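Local coordinates for phage-like element PBSX protein XkdM (Bacillus subtilis, PDB 2GUJ) that is not functionally characterised but probably serves as a tail tube subunit of the phage-like element PBSX, at residues T52-N56 against F134-D138; F70-M75 against S113-A117; S82-L88 against Y107-S113. All coordinates share one frame; numbering follows the deposited sequence.

Contact 1: T52-N56 against F134-D138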
loop_
_atom_site.group_PDB
_atom_site.type_symbol
_atom_site.label_atom_id
_atom_site.label_comp_id
_atom_site.label_asym_id
_atom_site.label_seq_id
_atom_site.Cartn_x
_atom_site.Cartn_y
_atom_site.Cartn_z
ATOM N N THR B 52 23.736 -1.725 8.104
ATOM C CA THR B 52 23.480 -3.051 7.568
ATOM C C THR B 52 22.965 -2.897 6.153
ATOM O O THR B 52 22.339 -1.887 5.813
ATOM C CB THR B 52 22.408 -3.806 8.382
ATOM O OG1 THR B 52 22.322 -5.157 7.920
ATOM C CG2 THR B 52 21.037 -3.150 8.215
ATOM N N THR B 53 23.218 -3.909 5.332
ATOM C CA THR B 53 22.766 -3.892 3.948
ATOM C C THR B 53 21.248 -4.043 3.944
ATOM O O THR B 53 20.647 -4.384 2.927
ATOM C CB THR B 53 23.419 -5.044 3.138
ATOM O OG1 THR B 53 24.836 -5.051 3.367
ATOM C CG2 THR B 53 23.173 -4.856 1.644
ATOM N N GLY B 54 20.639 -3.787 5.097
ATOM C CA GLY B 54 19.199 -3.882 5.216
ATOM C C GLY B 54 18.482 -2.899 4.311
ATOM O O GLY B 54 18.684 -2.893 3.094
ATOM N N ALA B 55 17.649 -2.054 4.909
ATOM C CA ALA B 55 16.883 -1.071 4.155
ATOM C C ALA B 55 15.951 -1.795 3.196
ATOM O O ALA B 55 15.607 -1.298 2.126
ATOM C CB ALA B 55 17.813 -0.148 3.395
ATOM N N ASN B 56 15.564 -3.000 3.587
ATOM C CA ASN B 56 14.651 -3.818 2.800
ATOM C C ASN B 56 13.304 -3.173 3.023
ATOM O O ASN B 56 13.110 -2.525 4.050
ATOM C CB ASN B 56 14.579 -5.185 3.415
ATOM C CG ASN B 56 14.095 -5.116 4.842
ATOM O OD1 ASN B 56 12.943 -4.754 5.116
ATOM N ND2 ASN B 56 14.982 -5.437 5.772
ATOM N N PHE B 134 11.622 -3.642 -2.874
ATOM C CA PHE B 134 13.063 -3.477 -2.964
ATOM C C PHE B 134 13.706 -4.171 -1.780
ATOM O O PHE B 134 13.033 -4.445 -0.800
ATOM C CB PHE B 134 13.422 -1.996 -2.950
ATOM C CG PHE B 134 12.993 -1.281 -1.708
ATOM C CD1 PHE B 134 11.653 -0.974 -1.484
ATOM C CD2 PHE B 134 13.936 -0.907 -0.765
ATOM C CE1 PHE B 134 11.264 -0.304 -0.341
ATOM C CE2 PHE B 134 13.567 -0.242 0.377
ATOM C CZ PHE B 134 12.222 0.065 0.594
ATOM N N GLU B 135 14.997 -4.466 -1.871
ATOM C CA GLU B 135 15.697 -5.137 -0.782
ATOM C C GLU B 135 16.721 -4.214 -0.155
ATOM O O GLU B 135 17.419 -4.595 0.779
ATOM C CB GLU B 135 16.398 -6.400 -1.290
ATOM C CG GLU B 135 15.774 -7.693 -0.825
ATOM C CD GLU B 135 14.284 -7.750 -1.111
ATOM O OE1 GLU B 135 13.508 -7.214 -0.282
ATOM O OE2 GLU B 135 13.893 -8.325 -2.162
ATOM N N ASP B 136 16.823 -3.004 -0.686
ATOM C CA ASP B 136 17.755 -2.023 -0.156
ATOM C C ASP B 136 17.571 -0.719 -0.921
ATOM O O ASP B 136 17.235 -0.731 -2.104
ATOM C CB ASP B 136 19.190 -2.517 -0.299
ATOM C CG ASP B 136 20.167 -1.609 0.379
ATOM O OD1 ASP B 136 19.970 -0.387 0.285
ATOM O OD2 ASP B 136 21.133 -2.093 1.000
ATOM N N PHE B 137 17.784 0.398 -0.236
ATOM C CA PHE B 137 17.622 1.713 -0.828
ATOM C C PHE B 137 18.905 2.504 -0.656
ATOM O O PHE B 137 19.764 2.108 0.122
ATOM C CB PHE B 137 16.455 2.415 -0.153
ATOM C CG PHE B 137 16.855 3.419 0.876
ATOM C CD1 PHE B 137 17.019 4.749 0.520
ATOM C CD2 PHE B 137 17.036 3.051 2.201
ATOM C CE1 PHE B 137 17.346 5.709 1.465
ATOM C CE2 PHE B 137 17.365 4.002 3.154
ATOM C CZ PHE B 137 17.520 5.337 2.781
ATOM N N ASP B 138 19.033 3.632 -1.350
ATOM C CA ASP B 138 20.277 4.394 -1.276
ATOM C C ASP B 138 20.155 5.826 -1.826
ATOM O O ASP B 138 19.319 6.107 -2.680
ATOM C CB ASP B 138 21.337 3.628 -2.081
ATOM C CG ASP B 138 22.738 4.100 -1.817
ATOM O OD1 ASP B 138 22.956 5.330 -1.774
ATOM O OD2 ASP B 138 23.623 3.228 -1.672
#

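Contact 2: F70-M75 against S113-A117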
loop_
_atom_site.group_PDB
_atom_site.type_symbol
_atom_site.label_atom_id
_atom_site.label_comp_id
_atom_site.label_asym_id
_atom_site.label_seq_id
_atom_site.Cartn_x
_atom_site.Cartn_y
_atom_site.Cartn_z
ATOM N N PHE B 70 9.576 -4.223 -23.471
ATOM C CA PHE B 70 9.529 -4.520 -22.045
ATOM C C PHE B 70 8.384 -5.479 -21.698
ATOM O O PHE B 70 8.611 -6.534 -21.101
ATOM C CB PHE B 70 9.391 -3.216 -21.250
ATOM C CG PHE B 70 9.494 -3.399 -19.765
ATOM C CD1 PHE B 70 10.543 -4.134 -19.209
ATOM C CD2 PHE B 70 8.542 -2.843 -18.922
ATOM C CE1 PHE B 70 10.641 -4.310 -17.835
ATOM C CE2 PHE B 70 8.629 -3.012 -17.554
ATOM C CZ PHE B 70 9.679 -3.748 -17.009
ATOM N N VAL B 71 7.159 -5.120 -22.069
ATOM C CA VAL B 71 6.024 -5.982 -21.773
ATOM C C VAL B 71 6.343 -7.395 -22.231
ATOM O O VAL B 71 6.413 -8.320 -21.417
ATOM C CB VAL B 71 4.769 -5.508 -22.486
ATOM C CG1 VAL B 71 3.554 -5.885 -21.663
ATOM C CG2 VAL B 71 4.840 -4.012 -22.710
ATOM N N LEU B 72 6.550 -7.552 -23.537
ATOM C CA LEU B 72 6.889 -8.853 -24.108
ATOM C C LEU B 72 8.032 -9.448 -23.302
ATOM O O LEU B 72 8.043 -10.643 -23.016
ATOM C CB LEU B 72 7.317 -8.723 -25.579
ATOM C CG LEU B 72 7.987 -9.958 -26.218
ATOM C CD1 LEU B 72 7.095 -11.174 -26.042
ATOM C CD2 LEU B 72 8.260 -9.723 -27.708
ATOM N N LEU B 73 8.993 -8.615 -22.924
ATOM C CA LEU B 73 10.094 -9.133 -22.143
ATOM C C LEU B 73 9.532 -9.762 -20.875
ATOM O O LEU B 73 9.716 -10.955 -20.626
ATOM C CB LEU B 73 11.089 -8.027 -21.797
ATOM C CG LEU B 73 12.365 -8.523 -21.103
ATOM C CD1 LEU B 73 12.104 -8.779 -19.623
ATOM C CD2 LEU B 73 12.857 -9.794 -21.801
HETATM N N MSE B 74 8.827 -8.961 -20.084
HETATM C CA MSE B 74 8.242 -9.452 -18.848
HETATM C C MSE B 74 7.462 -10.733 -19.074
HETATM O O MSE B 74 7.491 -11.625 -18.241
HETATM C CB MSE B 74 7.325 -8.395 -18.237
HETATM C CG MSE B 74 8.055 -7.184 -17.684
HETATM SE SE MSE B 74 9.545 -7.697 -16.516
HETATM C CE MSE B 74 8.566 -8.673 -15.138
HETATM N N MSE B 75 6.767 -10.829 -20.200
HETATM C CA MSE B 75 5.985 -12.022 -20.486
HETATM C C MSE B 75 6.898 -13.238 -20.496
HETATM O O MSE B 75 6.629 -14.235 -19.834
HETATM C CB MSE B 75 5.298 -11.896 -21.841
HETATM C CG MSE B 75 4.113 -12.836 -22.020
HETATM SE SE MSE B 75 2.618 -12.327 -20.861
HETATM C CE MSE B 75 1.693 -11.039 -22.005
ATOM N N SER B 113 5.764 -10.075 -12.405
ATOM C CA SER B 113 5.826 -9.999 -13.857
ATOM C C SER B 113 4.467 -9.714 -14.467
ATOM O O SER B 113 4.245 -8.655 -15.054
ATOM C CB SER B 113 6.353 -11.314 -14.400
ATOM O OG SER B 113 7.529 -11.676 -13.716
ATOM N N ALA B 114 3.573 -10.687 -14.321
ATOM C CA ALA B 114 2.216 -10.601 -14.838
ATOM C C ALA B 114 1.650 -9.210 -14.633
ATOM O O ALA B 114 1.160 -8.576 -15.576
ATOM C CB ALA B 114 1.328 -11.616 -14.138
ATOM N N LYS B 115 1.713 -8.745 -13.389
ATOM C CA LYS B 115 1.204 -7.420 -13.046
ATOM C C LYS B 115 1.723 -6.376 -14.021
ATOM O O LYS B 115 1.021 -5.415 -14.338
ATOM C CB LYS B 115 1.600 -7.048 -11.616
ATOM C CG LYS B 115 0.631 -7.570 -10.537
ATOM C CD LYS B 115 1.311 -7.658 -9.177
ATOM C CE LYS B 115 2.033 -6.358 -8.829
ATOM N NZ LYS B 115 2.761 -6.418 -7.528
ATOM N N ILE B 116 2.946 -6.566 -14.506
ATOM C CA ILE B 116 3.504 -5.622 -15.457
ATOM C C ILE B 116 3.000 -5.859 -16.880
ATOM O O ILE B 116 2.649 -4.908 -17.579
ATOM C CB ILE B 116 5.025 -5.658 -15.469
ATOM C CG1 ILE B 116 5.551 -5.654 -14.041
ATOM C CG2 ILE B 116 5.552 -4.424 -16.187
ATOM C CD1 ILE B 116 7.061 -5.788 -13.959
ATOM N N ALA B 117 2.953 -7.119 -17.303
ATOM C CA ALA B 117 2.465 -7.460 -18.635
ATOM C C ALA B 117 1.063 -6.894 -18.805
ATOM O O ALA B 117 0.654 -6.504 -19.902
ATOM C CB ALA B 117 2.430 -8.965 -18.805
#

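Contact 3: S82-L88 against Y107-S113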
loop_
_atom_site.group_PDB
_atom_site.type_symbol
_atom_site.label_atom_id
_atom_site.label_comp_id
_atom_site.label_asym_id
_atom_site.label_seq_id
_atom_site.Cartn_x
_atom_site.Cartn_y
_atom_site.Cartn_z
ATOM N N SER B 82 9.114 -16.508 -13.239
ATOM C CA SER B 82 10.031 -15.900 -12.301
ATOM C C SER B 82 9.884 -14.392 -12.315
ATOM O O SER B 82 9.354 -13.814 -13.263
ATOM C CB SER B 82 11.472 -16.298 -12.618
ATOM O OG SER B 82 11.937 -17.274 -11.701
ATOM N N ASP B 83 10.327 -13.768 -11.232
ATOM C CA ASP B 83 10.281 -12.326 -11.109
ATOM C C ASP B 83 11.712 -11.853 -11.037
ATOM O O ASP B 83 12.474 -12.271 -10.168
ATOM C CB ASP B 83 9.527 -11.902 -9.859
ATOM C CG ASP B 83 8.032 -12.027 -10.025
ATOM O OD1 ASP B 83 7.535 -11.691 -11.124
ATOM O OD2 ASP B 83 7.355 -12.447 -9.054
ATOM N N PRO B 84 12.098 -10.972 -11.965
ATOM C CA PRO B 84 13.442 -10.404 -12.062
ATOM C C PRO B 84 13.682 -9.271 -11.070
ATOM O O PRO B 84 12.739 -8.709 -10.524
ATOM C CB PRO B 84 13.484 -9.915 -13.501
ATOM C CG PRO B 84 12.102 -9.379 -13.684
ATOM C CD PRO B 84 11.239 -10.462 -13.054
ATOM N N TYR B 85 14.950 -8.947 -10.850
ATOM C CA TYR B 85 15.318 -7.871 -9.946
ATOM C C TYR B 85 15.784 -6.652 -10.719
ATOM O O TYR B 85 16.888 -6.647 -11.263
ATOM C CB TYR B 85 16.464 -8.286 -9.035
ATOM C CG TYR B 85 16.102 -9.183 -7.887
ATOM C CD1 TYR B 85 14.946 -8.972 -7.141
ATOM C CD2 TYR B 85 16.955 -10.210 -7.496
ATOM C CE1 TYR B 85 14.651 -9.767 -6.031
ATOM C CE2 TYR B 85 16.669 -11.001 -6.390
ATOM C CZ TYR B 85 15.514 -10.774 -5.666
ATOM O OH TYR B 85 15.210 -11.571 -4.594
ATOM N N PHE B 86 14.961 -5.618 -10.774
ATOM C CA PHE B 86 15.357 -4.408 -11.472
ATOM C C PHE B 86 15.929 -3.435 -10.435
ATOM O O PHE B 86 15.699 -3.586 -9.229
ATOM C CB PHE B 86 14.161 -3.751 -12.169
ATOM C CG PHE B 86 13.056 -4.701 -12.526
ATOM C CD1 PHE B 86 12.453 -5.488 -11.551
ATOM C CD2 PHE B 86 12.575 -4.767 -13.827
ATOM C CE1 PHE B 86 11.376 -6.325 -11.860
ATOM C CE2 PHE B 86 11.495 -5.599 -14.151
ATOM C CZ PHE B 86 10.896 -6.382 -13.162
ATOM N N THR B 87 16.690 -2.455 -10.905
ATOM C CA THR B 87 17.273 -1.449 -10.030
ATOM C C THR B 87 16.637 -0.120 -10.399
ATOM O O THR B 87 16.892 0.419 -11.477
ATOM C CB THR B 87 18.779 -1.356 -10.234
ATOM O OG1 THR B 87 19.397 -2.478 -9.595
ATOM C CG2 THR B 87 19.330 -0.039 -9.674
ATOM N N LEU B 88 15.815 0.411 -9.500
ATOM C CA LEU B 88 15.117 1.659 -9.760
ATOM C C LEU B 88 15.917 2.872 -9.305
ATOM O O LEU B 88 16.070 3.119 -8.105
ATOM C CB LEU B 88 13.734 1.624 -9.086
ATOM C CG LEU B 88 12.880 2.850 -9.427
ATOM C CD1 LEU B 88 11.422 2.661 -9.010
ATOM C CD2 LEU B 88 13.483 4.068 -8.743
ATOM N N TYR B 107 17.807 -0.805 -4.651
ATOM C CA TYR B 107 18.361 -2.084 -5.033
ATOM C C TYR B 107 17.339 -3.175 -4.911
ATOM O O TYR B 107 16.581 -3.238 -3.948
ATOM C CB TYR B 107 19.585 -2.404 -4.195
ATOM C CG TYR B 107 20.602 -1.305 -4.271
ATOM C CD1 TYR B 107 20.761 -0.556 -5.442
ATOM C CD2 TYR B 107 21.390 -0.988 -3.172
ATOM C CE1 TYR B 107 21.671 0.484 -5.510
ATOM C CE2 TYR B 107 22.304 0.051 -3.227
ATOM C CZ TYR B 107 22.437 0.789 -4.400
ATOM O OH TYR B 107 23.298 1.862 -4.432
ATOM N N ASP B 108 17.312 -4.001 -5.942
ATOM C CA ASP B 108 16.419 -5.128 -6.036
ATOM C C ASP B 108 14.936 -4.881 -5.879
ATOM O O ASP B 108 14.240 -5.676 -5.243
ATOM C CB ASP B 108 16.877 -6.222 -5.082
ATOM C CG ASP B 108 17.791 -7.208 -5.762
ATOM O OD1 ASP B 108 18.659 -6.782 -6.558
ATOM O OD2 ASP B 108 17.629 -8.414 -5.508
ATOM N N VAL B 109 14.452 -3.780 -6.449
ATOM C CA VAL B 109 13.022 -3.511 -6.420
ATOM C C VAL B 109 12.518 -4.709 -7.215
ATOM O O VAL B 109 13.228 -5.198 -8.092
ATOM C CB VAL B 109 12.653 -2.215 -7.182
ATOM C CG1 VAL B 109 13.907 -1.578 -7.760
ATOM C CG2 VAL B 109 11.643 -2.526 -8.292
ATOM N N ASN B 110 11.308 -5.179 -6.935
ATOM C CA ASN B 110 10.802 -6.343 -7.655
ATOM C C ASN B 110 9.290 -6.496 -7.678
ATOM O O ASN B 110 8.675 -6.720 -6.642
ATOM C CB ASN B 110 11.436 -7.586 -7.044
ATOM C CG ASN B 110 10.732 -8.869 -7.450
ATOM O OD1 ASN B 110 10.087 -8.932 -8.498
ATOM N ND2 ASN B 110 10.872 -9.909 -6.629
ATOM N N PHE B 111 8.696 -6.379 -8.863
ATOM C CA PHE B 111 7.245 -6.533 -9.009
ATOM C C PHE B 111 6.889 -7.931 -9.476
ATOM O O PHE B 111 7.754 -8.782 -9.661
ATOM C CB PHE B 111 6.661 -5.595 -10.060
ATOM C CG PHE B 111 7.452 -4.362 -10.282
ATOM C CD1 PHE B 111 8.645 -4.401 -11.002
ATOM C CD2 PHE B 111 7.001 -3.149 -9.774
ATOM C CE1 PHE B 111 9.384 -3.237 -11.213
ATOM C CE2 PHE B 111 7.718 -1.979 -9.970
ATOM C CZ PHE B 111 8.916 -2.012 -10.692
ATOM N N ASP B 112 5.596 -8.151 -9.673
ATOM C CA ASP B 112 5.104 -9.424 -10.171
ATOM C C ASP B 112 5.046 -9.225 -11.685
ATOM O O ASP B 112 4.390 -8.306 -12.183
ATOM C CB ASP B 112 3.710 -9.720 -9.595
ATOM C CG ASP B 112 3.126 -11.044 -10.090
ATOM O OD1 ASP B 112 3.753 -12.112 -9.909
ATOM O OD2 ASP B 112 2.019 -11.025 -10.663
ATOM N N SER B 113 5.764 -10.075 -12.405
ATOM C CA SER B 113 5.826 -9.999 -13.857
ATOM C C SER B 113 4.467 -9.714 -14.467
ATOM O O SER B 113 4.245 -8.655 -15.054
ATOM C CB SER B 113 6.353 -11.314 -14.400
ATOM O OG SER B 113 7.529 -11.676 -13.716
#

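Contact 1: T52-N56 against F134-D138
Ala55 and Asp136 lie at the centre of a loop-on-strand contact, in which the loop leading into strand 57-63 crosses the start of strand 136-138 on the antiparallel sheet of a phage tail tube-type fold. The two segments come closest at Asn56 and Glu135, whose CA atoms are 4.0 Å apart, yet they form no sheet pairing with each other. Their regular backbone bonds go elsewhere: Phe134 pairs with Gly57, Asn56 with Glu34 and Glu135 with Tyr107. What bridges the segments directly includes weak contacts from alpha carbons to carbonyl oxygens. Asp136 CA approaches Ala55 O at 3.2 Å, and Asn56 CA approaches Glu135 O at 3.5 Å, the two running in opposite senses across the seam.

The apolar part is small. Ala55 CB meets the edge of the Phe137 ring at CD2, 3.5 Å away and near the ring plane; a single methyl suits a place where the backbones run this close, and the broad phenyl group also covers Arg46, Met47 and Val33. Phe134, in the loop just before the strand, has its CG between backbone N and carbonyl carbon (chi1 61°), which brings the ring towards the Ala55-Asn56 backbone, although its exact approach is doubtful.

The Asp136 side chain extends with CG anti to the backbone N (chi1 -173°), carrying the carboxylate towards the carbonyl oxygens of Thr53 and Gly54. The Thr53 and Asp136 side chains cross at about a right angle, with Thr53 CG2 3.5 Å from Asp136 OD2, though Thr53 is poorly ordered. Since carboxylate and carbonyls are all acceptors, they cannot bond one another; the salt bridge from Arg46 to Asp136 OD2 supplies the positive charge that probably offsets this concentration of oxygen atoms and makes the close approach of loop and strand tolerable.

Contact 2: F70-M75 against S113-A117
Met74 and Ile116 make the central apolar contact between two helices, the longer helix 68-79 and the short helix 113-117. Met74, deposited as selenomethionine, leaves its helix toward the neighbour and bends at both chi2 and chi3, the latter -61°. The bends turn the CE methyl back over the start of the short helix, 3.5 Å from Ile116 CD1, while Met74 SE lies 4.0 Å from Ile116 CD1. Ile116 answers with two branches: CD1 takes the end of Met74, and CG2 reaches Phe70 CE2 at 3.7 Å. The long axes of the Phe70 and Ile116 side chains cross at about a right angle, and Met74 CG rests over one face of the Phe70 ring, toward its rim. A flexible, unbranched chain (here a selenoether in place of methionine's thioether) and a branched aliphatic one suit this junction, because Met74 CG can lie on the ring face while Ile116 CG2 meets CE2.

The helices run roughly antiparallel, 149° between directions, with segment axes 8.5 Å apart at their nearest. They lie together at one end of the antiparallel sheet of this tail tube-type protein; Phe70, Met74 and Ile116 all also touch Phe86 of strand 86-92, so the helix pair closes over the sheet through a shared hydrophobic patch.

A second apolar group lies toward the exposed side. Ala117 offers only a methyl, allowing the CA atoms of Val71 and Ala117 to come within 5.0 Å. Val71 CG1 packs alongside Ala117 CA at 3.6 Å, and the curled end of Met75, an exposed selenomethionine, brings CE to 3.9 Å from Ala117 CB.

Polar groups play a smaller part. Ser113 is met by the Met74 methyl, its OG having polar partners in Asp83 OD1 and Ser82 O, outside the helix pair, and Ser113 O accepts the backbone N-H groups of both Ile116 and Ala117.

Contact 3: S82-L88 against Y107-S113
With CG anti to the carbonyl carbon (chi1 -77°), Asp83 turns its carboxylate onto the first residue of helix 113-117; the same torsional choice in Ser113 swings OG back to meet it. Ser113 N donates to Asp83 OD1 at 2.7 Å in a fairly straight bond (163°), received on the syn side but somewhat out of the carboxylate plane. Ser113 OG lies 2.6 Å from Asp83 OD1 and 2.8 Å from Ser82 O, so its one proton has two acceptors within reach. A short acidic side chain and a small hydroxyl fit this tight junction just after Asp112, the N-cap residue.

Further along, the segments become the ends of a beta hairpin. Phe86 pairs with Val109 as an antiparallel hydrogen-bonded pair, although the bond from Phe86 N to Val109 O is weak. Beyond it, beta-branched Val109 lays CG1 against Leu88 CB at 3.5 Å. Phe111 points its edge at the face of Phe86 in a T-shaped stack, with ring centroids 5.0 Å apart and planes at 74°; Leu16 and Ile116 touch both rings, placing the stack in the core between sheet and helices.

Outside, Asp108 CB lies over one face of the exposed Tyr85 ring, a CH-pi contact 4.3 Å from the ring centroid, and Asn110 CB meets the edge of the same ring at Tyr85 CD1, 3.8 Å away.

The aromatic core lies at one part of the contact, the carboxylates of Asp83 and Asp112 at the helix start. Asp83 OD2 and Asp112 OD1 are 3.7 Å apart, with their carboxylate planes steeply turned against each other. This like-charge proximity would be unfavourable alone, but the bond from the Ser113 N-H to Asp83 probably eases it; any helix-end effect from so short a helix is likely to be modest.

How the contacts relate
From the N terminus the chain passes 52-56, 70-75 and 82-88, turns through the hairpin of strands 86-92 and 103-109, and returns by 107-113, 113-117 and 134-138. The pairings therefore nest without crossing: contact 3 closes the innermost loop, contact 2 encloses it, and contact 1 spans both. Contacts 2 and 3 share Ser113 and merge where Met74 packs on Phe86 and Ile116 on both Phe86 and Phe111, tying the helix pair to the sheet. Contact 1 meets contact 3 through probable hydrogen bonds of Tyr107 with the Glu135 backbone and the Asp138 side chain, but stays about 10 Å from contact 2 at the nearest atoms. Contact 3 thus links helices to strand 136-138.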